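Local coordinates for protein formiminoglutamase (Trypanosoma cruzi, PDB 4MYK) that catalyses the hydrolysis of N-formimino-L-glutamate to L-glutamate and formamide, as an arginase-like enzyme with a pair of manganese ions, at residues A30-I35 and L81-A86; G36-E41 and A86-A91; Q64-V69 and A295-Y300; L74-S79 and F302-A307; P115-G120 and V274-M279. The protein carries 1 engineered substitution. All blocks are in the same frame, centred on the assembly; numbering follows the deposited sequence.

In the fold
Contact 1 joins strand 32-37 to strand 83-88, the neighbour that edges the main parallel sheet, and contact 2 carries the same pairing past the strand ends; their segments alternate along the chain, so the two loops cross. The chain in between supplies 64-69 and 74-79, which pack on the C-terminal helix 290-306: contacts 3 and 4 close loops of more than 220 residues, crossing each other and also contacts 1 and 2. Contact 5, strand 114-119 on strand 274-280, opens after contacts 1 and 2 have closed and is nested inside contacts 3 and 4. Contacts 1, 2 and 5 hold the sheet together strand to strand, and contacts 3 and 4 tie helix 290-306 to the segments that follow helix 55-63.

Contact 1 of 5, residues A30-I35 and L81-A86; sequences ADIVII and LKLYDA
Ile32, Val33 and Ile34 pair in parallel with Leu83, Tyr84 and Asp85. Tyr84 is gripped at both ends of its backbone, its N giving to Ile32 O and its O taking the N-H of Ile34 at 2.9 Å. Ala86 N continues the ladder to Ile34 O at 2.8 Å. The packing is tight on the face that bears Ile32 and Leu83. These two side chains lie side by side and point the same way, CD1 of Ile32 being 3.9 Å from CD1 of Leu83, while Leu81 CD1 reaches the same isoleucine tip. Branched aliphatic residues suit such a buried strand. Just before the strand, Ala30 brings its CB to 3.3 Å from Tyr84 CB, and its small side chain suits so near an approach; with CG anti to its backbone N (chi1 -168°), Tyr84 carries its ring away from the partner strand.

The looser end is polar and partly exposed. Lys82 N donates to Asp31 OD2 at 3.0 Å, nearly straight and on the anti lone pair, and Asp31 N returns a bond to Lys82 O. Bends at chi3 and chi4 fold the lysine back, bringing NZ to 3.4 Å from Asp31 OD2, a salt bridge whose hydrogen bond is weak. Asp85 keeps its carboxylate beside Ile34, OD1 accepting from Gly87 N and OD2 in a salt bridge with Arg60. Beyond the pair, strand 114-119 bonds to the other edge of 32-35, helix 290-306 packs on Ile32, Ile34 and Leu81, and helix 94-110 touches Ile35 and Ala86.

Contact 2 of 5, residues G36-E41 and A86-A91; sequences GFPYDE and AGDITA
Tyr39 sets its ring edge against the backbone of Ile89, with the carbonyl oxygen near the ring plane, and its hydroxyl donates to Ile89 O at 3.1 Å. The same OH takes a weak bond from Ala91 N, so one phenol ties down the extended loop after the strand. In Phe37 a chi1 of -160° swings the ring out beside the carbonyl carbon, where its edge meets Ile89, CD1 of Phe37 lying 3.9 Å from Ile89 CB; Tyr39 CD2 sits over the centre of one face of this ring. Pro38, centre of an inverse gamma turn, swings the chain between the two aromatics and lays its CG 3.2 Å from Asp88 OD2. Gly36, having no side chain, lets Asp88 OD1 come within 3.2 Å of its CA, while that carboxylate forms a salt bridge with Arg60. Gly36 N to Gly87 O and Ile89 N to Gly36 O, both nearly straight, finish the parallel ladder. Loops leaving the C-terminal ends of parallel strands are where the arginase fold builds its active site; here the side chain of Phe37 is about 13 Å from a manganese ion.

Contact 3 of 5, residues Q64-V69 and A295-Y300; sequences QRLGSV and AVYMFY
Leu66 reaches from its loop onto two residues of the helix, Val296 and Tyr297. Its CB lies 4.0 Å from Val296 CG1 and close to Tyr297 CE1. From there CG, anti to the carbonyl carbon (chi1 -53°), splits into two methyls with different partners. CD1 settles over one face of the Tyr297 ring, offset toward the rim and 4.0 Å from the ring centroid, a CH-pi contact; CD2 passes along to the phenol end, 3.8 Å from Tyr297 OH. A leucine suits the place because its two branches can touch the flat of the ring and the hydroxyl at its end.

Helix 290-306 is the last helix of the arginase/deacetylase alpha/beta fold: Phe299, on the sheet side of the helix, turns to Phe116, while Val296, Tyr297 and Tyr300 meet this loop.

Gly67, at positive phi, brings its CA over the face of the Tyr300 ring, 3.8 Å from the centroid; a bare CA is what permits so close an approach. The hydroxyl of Tyr300 then donates to Ser68 O at 2.6 Å, in the carbonyl plane and on a lone pair, and also meets Asn71 ND2. Water satisfies Gly67 N, accepting its hydrogen at 2.9 Å, and the same water is hydrogen-bonded to Tyr297 OH at 2.8 Å. Cys190, Gln189 and Ser188 of a second subunit pack against Ser68, Tyr297 and Tyr300 respectively.

Contact 4 of 5, residues L74-S79 and F302-A307; sequences LNVDAS and FVLGFA
Ala78 and Ala307 bring the two backbones closest, their CA atoms 5.1 Å apart, where the chain leaving the short strand 76-77 passes the C-terminal part of helix 290-306. Just upstream, Asn75 and Val76 both face Asn71 in a G1 beta bulge, and Asn75 takes the left-handed backbone angles that asparagine tolerates well. At the other end Asp77 forms an Asx turn: its OD1 receives Ser79 N from above the carboxylate plane and Ser79 OG on the syn lone pair, which fixes the bend after the strand.

No hydrogen bond links the segments; the contact is aliphatic. Leu304 has the largest share through its two methyls, CD1 meeting Leu74 CD1 at 3.9 Å, across at about a right angle, and CD2 touching both Val76 CG1 and Ala78 CB. The chi1 of Val76, 171°, also lays its CG1 3.3 Å from Leu304 O. Two small residues let the chains close up where Ala307 CB rests 3.8 Å from Ala78 CB. Phe266 of helix 258-270 packs on Leu74, Val76 and Leu304, Ala78 bonds through its backbone to Val69, and on the sheet side of the helix Phe302 and Phe306 lie on Ile32 of strand 32-37.

Contact 5 of 5, residues P115-G120 and V274-M279; sequences PFVIGG and VMMMDM
Pro115 O takes the N-H of Met277 at 3.2 Å, the first rung of a parallel ladder. Val117 uses both its polar atoms on the same partner strand, its N giving to Met277 O and its O receiving Met279 N, each at 3.0 Å. Gly119 N then donates to Met279 O. That last oxygen has further partners: a water donates to it at 3.0 Å and to Gly119 O at 2.6 Å, and Gln124 NE2 adds a weak bond. Pro115, with no N-H to place, lays its ring on Met276 instead, Pro115 CD being 3.6 Å from Met276 CB. The N-H of Phe116 and that of Ile118 turn the other way, to Val33 and Ile35.

This is the middle of the parallel sheet of the arginase fold, strand 274-280 lying between 114-119 and 231-236. Asp278 is buried, yet both its carboxylate oxygens are satisfied, OD1 by Ser234 OG and OD2 by Asn128 ND2 and Ser125 OG; its side chain is about 9 Å from a manganese ion.

On the opposite face the Phe116 ring takes two Met-aromatic contacts at its edge, a place that suits methionine's flexible thioether. Met277, extended beyond CG, runs beside it and puts SD 5.0 Å from the ring centroid. Met279 bends at its last torsion (chi3 -62°), which brings its CE back to 3.5 Å from Phe116 CZ.

Contact 1 of 5, residues A30-I35 and L81-A86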
# COMPACT_ATOMS: atom_id res chain seq x y z
N ALA A 30 -18.87 18.69 -27.03
CA ALA A 30 -17.93 18.23 -26.02
C ALA A 30 -16.55 17.90 -26.60
O ALA A 30 -16.45 17.26 -27.65
CB ALA A 30 -18.49 17.02 -25.29
N ASP A 31 -15.51 18.35 -25.92
CA ASP A 31 -14.13 18.02 -26.28
C ASP A 31 -13.88 16.54 -25.99
O ASP A 31 -13.18 15.85 -26.74
CB ASP A 31 -13.15 18.87 -25.49
CG ASP A 31 -13.36 20.36 -25.70
OD1 ASP A 31 -13.09 20.84 -26.82
OD2 ASP A 31 -13.78 21.06 -24.75
N ILE A 32 -14.45 16.07 -24.89
CA ILE A 32 -14.24 14.70 -24.46
C ILE A 32 -15.58 14.03 -24.27
O ILE A 32 -16.50 14.60 -23.67
CB ILE A 32 -13.45 14.66 -23.11
CG1 ILE A 32 -12.05 15.25 -23.29
CG2 ILE A 32 -13.40 13.22 -22.55
CD1 ILE A 32 -11.40 15.70 -22.00
N VAL A 33 -15.70 12.82 -24.80
CA VAL A 33 -16.93 12.05 -24.66
C VAL A 33 -16.73 10.71 -23.92
O VAL A 33 -15.90 9.88 -24.32
CB VAL A 33 -17.66 11.89 -26.02
CG1 VAL A 33 -18.84 10.93 -25.90
CG2 VAL A 33 -18.12 13.26 -26.51
N ILE A 34 -17.48 10.53 -22.83
CA ILE A 34 -17.46 9.33 -22.00
C ILE A 34 -18.49 8.29 -22.46
O ILE A 34 -19.68 8.59 -22.59
CB ILE A 34 -17.73 9.66 -20.51
CG1 ILE A 34 -16.70 10.64 -19.96
CG2 ILE A 34 -17.76 8.40 -19.67
CD1 ILE A 34 -17.12 11.28 -18.66
N ILE A 35 -18.02 7.07 -22.69
CA ILE A 35 -18.87 5.98 -23.16
C ILE A 35 -18.71 4.81 -22.21
O ILE A 35 -17.60 4.40 -21.90
CB ILE A 35 -18.45 5.53 -24.60
CG1 ILE A 35 -18.62 6.69 -25.60
CG2 ILE A 35 -19.25 4.31 -25.04
CD1 ILE A 35 -17.71 6.60 -26.83
N LEU A 81 -12.77 23.20 -20.63
CA LEU A 81 -13.13 21.98 -21.36
C LEU A 81 -14.60 21.67 -21.16
O LEU A 81 -15.19 22.04 -20.15
CB LEU A 81 -12.30 20.79 -20.88
CG LEU A 81 -10.84 20.68 -21.30
CD1 LEU A 81 -10.19 19.45 -20.67
CD2 LEU A 81 -10.72 20.62 -22.80
N LYS A 82 -15.20 21.01 -22.15
CA LYS A 82 -16.56 20.50 -22.01
C LYS A 82 -16.55 18.99 -22.13
O LYS A 82 -15.98 18.44 -23.06
CB LYS A 82 -17.51 21.11 -23.05
CG LYS A 82 -17.93 22.54 -22.74
CD LYS A 82 -18.68 23.15 -23.90
CE LYS A 82 -17.99 22.83 -25.21
NZ LYS A 82 -16.50 23.04 -25.17
N LEU A 83 -17.18 18.35 -21.14
CA LEU A 83 -17.33 16.91 -21.12
C LEU A 83 -18.76 16.54 -21.46
O LEU A 83 -19.69 17.30 -21.19
CB LEU A 83 -16.99 16.35 -19.74
CG LEU A 83 -15.54 15.99 -19.41
CD1 LEU A 83 -14.56 16.90 -20.13
CD2 LEU A 83 -15.34 16.03 -17.90
N TYR A 84 -18.94 15.36 -22.03
CA TYR A 84 -20.28 14.83 -22.29
C TYR A 84 -20.27 13.35 -22.01
O TYR A 84 -19.33 12.65 -22.36
CB TYR A 84 -20.72 15.09 -23.72
CG TYR A 84 -22.18 14.83 -23.96
CD1 TYR A 84 -22.62 13.60 -24.43
CD2 TYR A 84 -23.13 15.82 -23.73
CE1 TYR A 84 -23.98 13.36 -24.66
CE2 TYR A 84 -24.48 15.59 -23.96
CZ TYR A 84 -24.90 14.36 -24.42
OH TYR A 84 -26.23 14.12 -24.65
N ASP A 85 -21.34 12.90 -21.37
CA ASP A 85 -21.48 11.50 -20.99
C ASP A 85 -22.50 10.89 -21.93
O ASP A 85 -23.71 11.11 -21.78
CB ASP A 85 -21.94 11.44 -19.53
CG ASP A 85 -21.99 10.04 -18.99
OD1 ASP A 85 -21.82 9.08 -19.76
OD2 ASP A 85 -22.22 9.91 -17.77
N ALA A 86 -22.02 10.15 -22.92
CA ALA A 86 -22.91 9.56 -23.93
C ALA A 86 -23.66 8.31 -23.45
O ALA A 86 -24.47 7.74 -24.19
CB ALA A 86 -22.13 9.25 -25.19

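Contact 2 of 5, residues G36-E41 and A86-A91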
# COMPACT_ATOMS: atom_id res chain seq x y z
N GLY A 36 -19.83 4.28 -21.72
CA GLY A 36 -19.77 3.16 -20.80
C GLY A 36 -19.89 1.83 -21.51
O GLY A 36 -20.66 1.69 -22.46
N PHE A 37 -19.10 0.86 -21.06
CA PHE A 37 -19.21 -0.51 -21.56
C PHE A 37 -19.36 -1.52 -20.41
O PHE A 37 -18.38 -2.16 -20.00
CB PHE A 37 -18.04 -0.85 -22.49
CG PHE A 37 -18.31 -2.02 -23.40
CD1 PHE A 37 -19.33 -1.96 -24.35
CD2 PHE A 37 -17.56 -3.18 -23.31
CE1 PHE A 37 -19.59 -3.02 -25.18
CE2 PHE A 37 -17.81 -4.25 -24.14
CZ PHE A 37 -18.82 -4.17 -25.08
N PRO A 38 -20.60 -1.68 -19.91
CA PRO A 38 -20.90 -2.50 -18.74
C PRO A 38 -20.94 -4.00 -19.06
O PRO A 38 -22.00 -4.62 -18.95
CB PRO A 38 -22.30 -2.02 -18.32
CG PRO A 38 -22.78 -1.07 -19.42
CD PRO A 38 -21.82 -1.19 -20.56
N TYR A 39 -19.81 -4.58 -19.44
CA TYR A 39 -19.72 -6.01 -19.73
C TYR A 39 -18.50 -6.63 -19.07
O TYR A 39 -17.44 -6.03 -19.02
CB TYR A 39 -19.74 -6.28 -21.23
CG TYR A 39 -21.00 -5.76 -21.89
CD1 TYR A 39 -22.12 -6.57 -21.99
CD2 TYR A 39 -21.07 -4.46 -22.37
CE1 TYR A 39 -23.29 -6.09 -22.58
CE2 TYR A 39 -22.23 -3.97 -22.96
CZ TYR A 39 -23.33 -4.78 -23.06
OH TYR A 39 -24.48 -4.29 -23.64
N ASP A 40 -18.66 -7.85 -18.58
CA ASP A 40 -17.66 -8.53 -17.78
C ASP A 40 -16.41 -8.93 -18.54
O ASP A 40 -15.31 -8.87 -18.00
CB ASP A 40 -18.25 -9.81 -17.17
CG ASP A 40 -18.83 -9.60 -15.78
OD1 ASP A 40 -19.17 -10.61 -15.14
OD2 ASP A 40 -18.94 -8.44 -15.33
N GLU A 41 -16.60 -9.37 -19.77
CA GLU A 41 -15.58 -10.17 -20.46
C GLU A 41 -14.17 -9.59 -20.55
O GLU A 41 -13.95 -8.47 -21.04
CB GLU A 41 -16.09 -10.60 -21.84
CG GLU A 41 -17.23 -11.61 -21.78
CD GLU A 41 -18.59 -10.98 -21.45
OE1 GLU A 41 -18.69 -9.74 -21.41
OE2 GLU A 41 -19.57 -11.75 -21.24
N ALA A 86 -22.02 10.15 -22.92
CA ALA A 86 -22.91 9.56 -23.93
C ALA A 86 -23.66 8.31 -23.45
O ALA A 86 -24.47 7.74 -24.19
CB ALA A 86 -22.13 9.25 -25.19
N GLY A 87 -23.39 7.89 -22.21
CA GLY A 87 -24.07 6.75 -21.62
C GLY A 87 -23.42 5.41 -21.89
O GLY A 87 -22.25 5.34 -22.26
N ASP A 88 -24.20 4.34 -21.70
CA ASP A 88 -23.73 2.96 -21.88
C ASP A 88 -24.09 2.41 -23.25
O ASP A 88 -25.16 2.68 -23.79
CB ASP A 88 -24.32 2.02 -20.81
CG ASP A 88 -23.65 2.17 -19.45
OD1 ASP A 88 -22.56 2.78 -19.36
OD2 ASP A 88 -24.23 1.67 -18.47
N ILE A 89 -23.18 1.62 -23.81
CA ILE A 89 -23.45 0.84 -25.00
C ILE A 89 -24.22 -0.40 -24.59
O ILE A 89 -23.67 -1.27 -23.90
CB ILE A 89 -22.14 0.42 -25.70
CG1 ILE A 89 -21.36 1.65 -26.17
CG2 ILE A 89 -22.44 -0.51 -26.87
CD1 ILE A 89 -22.15 2.55 -27.10
N THR A 90 -25.48 -0.50 -24.98
CA THR A 90 -26.30 -1.65 -24.61
C THR A 90 -26.80 -2.38 -25.83
O THR A 90 -27.16 -1.76 -26.83
CB THR A 90 -27.51 -1.23 -23.77
OG1 THR A 90 -27.98 0.04 -24.24
CG2 THR A 90 -27.12 -1.13 -22.30
N ALA A 91 -26.84 -3.71 -25.75
CA ALA A 91 -27.19 -4.54 -26.89
C ALA A 91 -27.72 -5.91 -26.45
O ALA A 91 -27.37 -6.40 -25.37
CB ALA A 91 -25.98 -4.71 -27.80

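Contact 3 of 5, residues Q64-V69 and A295-Y300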
# COMPACT_ATOMS: atom_id res chain seq x y z
N GLN A 64 -19.48 12.24 -10.34
CA GLN A 64 -20.35 13.35 -9.93
C GLN A 64 -19.75 14.12 -8.76
O GLN A 64 -20.28 15.15 -8.39
CB GLN A 64 -21.75 12.87 -9.54
CG GLN A 64 -22.30 11.71 -10.32
CD GLN A 64 -22.53 12.03 -11.77
OE1 GLN A 64 -23.03 13.10 -12.12
NE2 GLN A 64 -22.15 11.09 -12.65
N ARG A 65 -18.66 13.61 -8.19
CA ARG A 65 -18.18 14.09 -6.90
C ARG A 65 -16.73 14.56 -6.82
O ARG A 65 -16.37 15.28 -5.89
CB ARG A 65 -18.38 12.99 -5.86
CG ARG A 65 -19.81 12.60 -5.66
CD ARG A 65 -19.94 11.34 -4.83
NE ARG A 65 -21.32 11.18 -4.38
CZ ARG A 65 -22.31 10.76 -5.16
NH1 ARG A 65 -22.08 10.46 -6.43
NH2 ARG A 65 -23.55 10.64 -4.67
N LEU A 66 -15.88 14.16 -7.76
CA LEU A 66 -14.45 14.36 -7.56
C LEU A 66 -13.82 15.31 -8.57
O LEU A 66 -14.38 15.57 -9.64
CB LEU A 66 -13.72 13.02 -7.60
CG LEU A 66 -14.23 11.91 -6.68
CD1 LEU A 66 -13.33 10.70 -6.76
CD2 LEU A 66 -14.30 12.42 -5.25
N GLY A 67 -12.65 15.83 -8.21
CA GLY A 67 -11.74 16.48 -9.14
C GLY A 67 -11.87 17.98 -9.35
O GLY A 67 -12.57 18.41 -10.26
N SER A 68 -11.19 18.78 -8.54
CA SER A 68 -11.22 20.22 -8.72
C SER A 68 -10.77 20.62 -10.13
O SER A 68 -9.65 20.30 -10.53
CB SER A 68 -10.37 20.92 -7.66
OG SER A 68 -10.82 20.60 -6.36
N VAL A 69 -11.63 21.31 -10.87
CA VAL A 69 -11.31 21.74 -12.24
C VAL A 69 -10.07 22.64 -12.31
O VAL A 69 -9.29 22.57 -13.26
CB VAL A 69 -12.50 22.43 -12.94
CG1 VAL A 69 -13.70 21.51 -12.93
CG2 VAL A 69 -12.83 23.74 -12.26
N ALA A 295 -9.99 5.35 -10.12
CA ALA A 295 -10.33 5.33 -11.54
C ALA A 295 -10.78 6.71 -12.01
O ALA A 295 -10.35 7.18 -13.06
CB ALA A 295 -11.42 4.29 -11.82
N VAL A 296 -11.63 7.35 -11.22
CA VAL A 296 -12.09 8.71 -11.53
C VAL A 296 -10.93 9.71 -11.46
O VAL A 296 -10.82 10.59 -12.30
CB VAL A 296 -13.28 9.16 -10.62
CG1 VAL A 296 -13.59 10.63 -10.82
CG2 VAL A 296 -14.53 8.31 -10.88
N TYR A 297 -10.06 9.54 -10.47
CA TYR A 297 -8.90 10.41 -10.33
C TYR A 297 -7.91 10.25 -11.47
O TYR A 297 -7.25 11.21 -11.88
CB TYR A 297 -8.21 10.19 -8.98
CG TYR A 297 -8.84 10.96 -7.84
CD1 TYR A 297 -9.08 12.33 -7.96
CD2 TYR A 297 -9.19 10.34 -6.65
CE1 TYR A 297 -9.66 13.04 -6.93
CE2 TYR A 297 -9.76 11.05 -5.61
CZ TYR A 297 -9.99 12.40 -5.75
OH TYR A 297 -10.56 13.12 -4.72
N MET A 298 -7.81 9.04 -12.00
CA MET A 298 -7.00 8.79 -13.19
C MET A 298 -7.53 9.55 -14.41
O MET A 298 -6.77 10.19 -15.14
CB MET A 298 -6.94 7.29 -13.47
CG MET A 298 -5.98 6.53 -12.58
SD MET A 298 -6.04 4.74 -12.84
CE MET A 298 -5.50 4.58 -14.54
N PHE A 299 -8.84 9.46 -14.64
CA PHE A 299 -9.53 10.21 -15.70
C PHE A 299 -9.37 11.72 -15.47
O PHE A 299 -9.13 12.49 -16.40
CB PHE A 299 -11.01 9.82 -15.74
CG PHE A 299 -11.87 10.73 -16.59
CD1 PHE A 299 -11.84 10.65 -17.97
CD2 PHE A 299 -12.73 11.65 -16.00
CE1 PHE A 299 -12.62 11.48 -18.74
CE2 PHE A 299 -13.51 12.48 -16.76
CZ PHE A 299 -13.46 12.40 -18.13
N TYR A 300 -9.53 12.12 -14.22
CA TYR A 300 -9.34 13.50 -13.80
C TYR A 300 -7.98 14.05 -14.23
O TYR A 300 -7.89 15.15 -14.78
CB TYR A 300 -9.50 13.60 -12.28
CG TYR A 300 -9.03 14.91 -11.70
CD1 TYR A 300 -9.72 16.09 -11.94
CD2 TYR A 300 -7.89 14.97 -10.91
CE1 TYR A 300 -9.29 17.29 -11.42
CE2 TYR A 300 -7.45 16.17 -10.40
CZ TYR A 300 -8.16 17.33 -10.66
OH TYR A 300 -7.73 18.54 -10.14
O HOH W 1 -11.80 15.53 -5.50

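Contact 4 of 5, residues L74-S79 and F302-A307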
# COMPACT_ATOMS: atom_id res chain seq x y z
N LEU A 74 -0.85 21.33 -9.50
CA LEU A 74 -0.31 21.14 -10.85
C LEU A 74 -0.39 22.45 -11.62
O LEU A 74 0.22 22.60 -12.67
CB LEU A 74 -1.09 20.07 -11.59
CG LEU A 74 -1.24 18.75 -10.82
CD1 LEU A 74 -1.80 17.67 -11.74
CD2 LEU A 74 0.09 18.31 -10.18
N ASN A 75 -1.16 23.39 -11.07
CA ASN A 75 -1.41 24.68 -11.71
C ASN A 75 -1.91 24.52 -13.13
O ASN A 75 -1.35 25.06 -14.08
CB ASN A 75 -0.19 25.60 -11.63
CG ASN A 75 -0.01 26.21 -10.24
OD1 ASN A 75 -0.93 26.82 -9.69
ND2 ASN A 75 1.18 26.02 -9.67
N VAL A 76 -2.98 23.74 -13.26
CA VAL A 76 -3.69 23.57 -14.52
C VAL A 76 -5.17 23.83 -14.28
O VAL A 76 -5.78 23.23 -13.38
CB VAL A 76 -3.47 22.16 -15.12
CG1 VAL A 76 -4.39 21.93 -16.30
CG2 VAL A 76 -2.03 21.97 -15.54
N ASP A 77 -5.75 24.73 -15.06
CA ASP A 77 -7.17 25.00 -14.99
C ASP A 77 -7.84 24.36 -16.19
O ASP A 77 -7.53 24.69 -17.33
CB ASP A 77 -7.41 26.51 -15.00
CG ASP A 77 -8.88 26.87 -14.82
OD1 ASP A 77 -9.71 25.96 -14.63
OD2 ASP A 77 -9.21 28.08 -14.86
N ALA A 78 -8.76 23.44 -15.92
CA ALA A 78 -9.47 22.72 -16.99
C ALA A 78 -10.87 23.29 -17.18
O ALA A 78 -11.69 22.69 -17.88
CB ALA A 78 -9.54 21.21 -16.68
N SER A 79 -11.12 24.44 -16.56
CA SER A 79 -12.43 25.08 -16.58
C SER A 79 -12.99 25.28 -17.98
O SER A 79 -14.21 25.38 -18.15
CB SER A 79 -12.37 26.42 -15.84
OG SER A 79 -12.20 26.21 -14.45
N PHE A 302 -6.02 12.78 -16.54
CA PHE A 302 -6.02 12.82 -17.99
C PHE A 302 -6.64 14.13 -18.45
O PHE A 302 -6.08 14.83 -19.30
CB PHE A 302 -6.80 11.65 -18.62
CG PHE A 302 -7.07 11.89 -20.08
CD1 PHE A 302 -6.11 11.59 -21.03
CD2 PHE A 302 -8.24 12.51 -20.48
CE1 PHE A 302 -6.32 11.87 -22.37
CE2 PHE A 302 -8.47 12.78 -21.81
CZ PHE A 302 -7.51 12.46 -22.76
N VAL A 303 -7.82 14.44 -17.91
CA VAL A 303 -8.56 15.65 -18.26
C VAL A 303 -7.73 16.92 -18.06
O VAL A 303 -7.74 17.81 -18.91
CB VAL A 303 -9.86 15.74 -17.45
CG1 VAL A 303 -10.45 17.15 -17.55
CG2 VAL A 303 -10.85 14.69 -17.93
N LEU A 304 -7.01 17.00 -16.94
CA LEU A 304 -6.10 18.11 -16.68
C LEU A 304 -5.00 18.20 -17.74
O LEU A 304 -4.66 19.28 -18.20
CB LEU A 304 -5.45 17.96 -15.31
CG LEU A 304 -6.31 18.30 -14.09
CD1 LEU A 304 -5.48 18.16 -12.84
CD2 LEU A 304 -6.86 19.70 -14.21
N GLY A 305 -4.42 17.05 -18.10
CA GLY A 305 -3.38 17.01 -19.10
C GLY A 305 -3.91 17.50 -20.43
O GLY A 305 -3.24 18.24 -21.15
N PHE A 306 -5.13 17.08 -20.73
CA PHE A 306 -5.80 17.46 -21.97
C PHE A 306 -5.99 18.97 -22.05
O PHE A 306 -5.77 19.59 -23.09
CB PHE A 306 -7.15 16.76 -22.06
CG PHE A 306 -7.73 16.73 -23.44
CD1 PHE A 306 -7.36 15.74 -24.34
CD2 PHE A 306 -8.65 17.69 -23.83
CE1 PHE A 306 -7.90 15.71 -25.61
CE2 PHE A 306 -9.19 17.67 -25.10
CZ PHE A 306 -8.82 16.67 -25.99
N ALA A 307 -6.39 19.56 -20.93
CA ALA A 307 -6.60 21.00 -20.88
C ALA A 307 -5.35 21.79 -21.32
O ALA A 307 -5.45 22.98 -21.61
CB ALA A 307 -7.04 21.43 -19.48

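Contact 5 of 5, residues P115-G120 and V274-M279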
# COMPACT_ATOMS: atom_id res chain seq x y z
N PRO A 115 -12.76 10.28 -27.43
CA PRO A 115 -13.54 9.24 -26.75
C PRO A 115 -12.79 8.65 -25.54
O PRO A 115 -11.63 8.24 -25.66
CB PRO A 115 -13.68 8.16 -27.83
CG PRO A 115 -12.74 8.54 -28.94
CD PRO A 115 -11.92 9.70 -28.48
N PHE A 116 -13.47 8.60 -24.39
CA PHE A 116 -12.97 7.86 -23.24
C PHE A 116 -13.97 6.77 -22.89
O PHE A 116 -15.15 7.06 -22.61
CB PHE A 116 -12.73 8.78 -22.03
CG PHE A 116 -12.48 8.04 -20.74
CD1 PHE A 116 -11.20 7.67 -20.37
CD2 PHE A 116 -13.53 7.72 -19.88
CE1 PHE A 116 -10.96 7.00 -19.17
CE2 PHE A 116 -13.30 7.05 -18.68
CZ PHE A 116 -12.02 6.69 -18.33
N VAL A 117 -13.53 5.52 -22.92
CA VAL A 117 -14.44 4.40 -22.71
C VAL A 117 -14.19 3.76 -21.35
O VAL A 117 -13.10 3.27 -21.07
CB VAL A 117 -14.29 3.33 -23.82
CG1 VAL A 117 -15.35 2.23 -23.66
CG2 VAL A 117 -14.38 3.98 -25.21
N ILE A 118 -15.21 3.78 -20.50
CA ILE A 118 -15.09 3.17 -19.19
C ILE A 118 -15.75 1.80 -19.19
O ILE A 118 -16.91 1.66 -19.56
CB ILE A 118 -15.67 4.07 -18.06
CG1 ILE A 118 -15.57 3.36 -16.71
CG2 ILE A 118 -17.11 4.49 -18.37
CD1 ILE A 118 -14.16 3.03 -16.33
N GLY A 119 -14.99 0.78 -18.78
CA GLY A 119 -15.48 -0.58 -18.72
C GLY A 119 -15.69 -1.09 -17.30
O GLY A 119 -15.46 -0.36 -16.32
N GLY A 120 -16.08 -2.35 -17.17
CA GLY A 120 -16.12 -3.27 -18.30
C GLY A 120 -14.79 -4.01 -18.37
O GLY A 120 -13.79 -3.52 -17.87
N VAL A 274 -2.15 11.35 -28.54
CA VAL A 274 -3.05 10.40 -27.90
C VAL A 274 -4.51 10.72 -28.24
O VAL A 274 -5.06 11.73 -27.77
CB VAL A 274 -2.84 10.34 -26.38
CG1 VAL A 274 -3.90 9.48 -25.72
CG2 VAL A 274 -1.45 9.80 -26.08
N MET A 275 -5.14 9.86 -29.03
CA MET A 275 -6.41 10.22 -29.66
C MET A 275 -7.64 9.57 -29.03
O MET A 275 -8.78 9.96 -29.29
CB MET A 275 -6.35 9.96 -31.17
CG MET A 275 -5.20 10.69 -31.86
SD MET A 275 -5.28 12.49 -31.71
CE MET A 275 -6.74 12.81 -32.70
N MET A 276 -7.41 8.57 -28.19
CA MET A 276 -8.49 8.03 -27.38
C MET A 276 -7.90 7.26 -26.22
O MET A 276 -6.71 7.01 -26.17
CB MET A 276 -9.45 7.15 -28.19
CG MET A 276 -9.00 5.70 -28.34
SD MET A 276 -10.32 4.56 -28.90
CE MET A 276 -11.21 4.30 -27.37
N MET A 277 -8.77 6.89 -25.29
CA MET A 277 -8.36 6.22 -24.08
C MET A 277 -9.46 5.27 -23.65
O MET A 277 -10.64 5.59 -23.79
CB MET A 277 -8.10 7.24 -22.96
CG MET A 277 -8.06 6.61 -21.59
SD MET A 277 -7.31 7.63 -20.33
CE MET A 277 -7.03 6.37 -19.07
N ASP A 278 -9.08 4.10 -23.16
CA ASP A 278 -10.05 3.26 -22.46
C ASP A 278 -9.46 2.79 -21.14
O ASP A 278 -8.25 2.87 -20.93
CB ASP A 278 -10.63 2.13 -23.34
CG ASP A 278 -9.73 0.89 -23.45
OD1 ASP A 278 -8.61 0.88 -22.91
OD2 ASP A 278 -10.15 -0.08 -24.10
N MET A 279 -10.33 2.35 -20.24
CA MET A 279 -9.93 1.99 -18.89
C MET A 279 -10.69 0.73 -18.56
O MET A 279 -11.91 0.73 -18.57
CB MET A 279 -10.33 3.10 -17.91
CG MET A 279 -9.84 2.90 -16.49
SD MET A 279 -10.29 4.29 -15.41
CE MET A 279 -9.41 5.64 -16.23
O HOH W 2 -12.86 -0.24 -15.84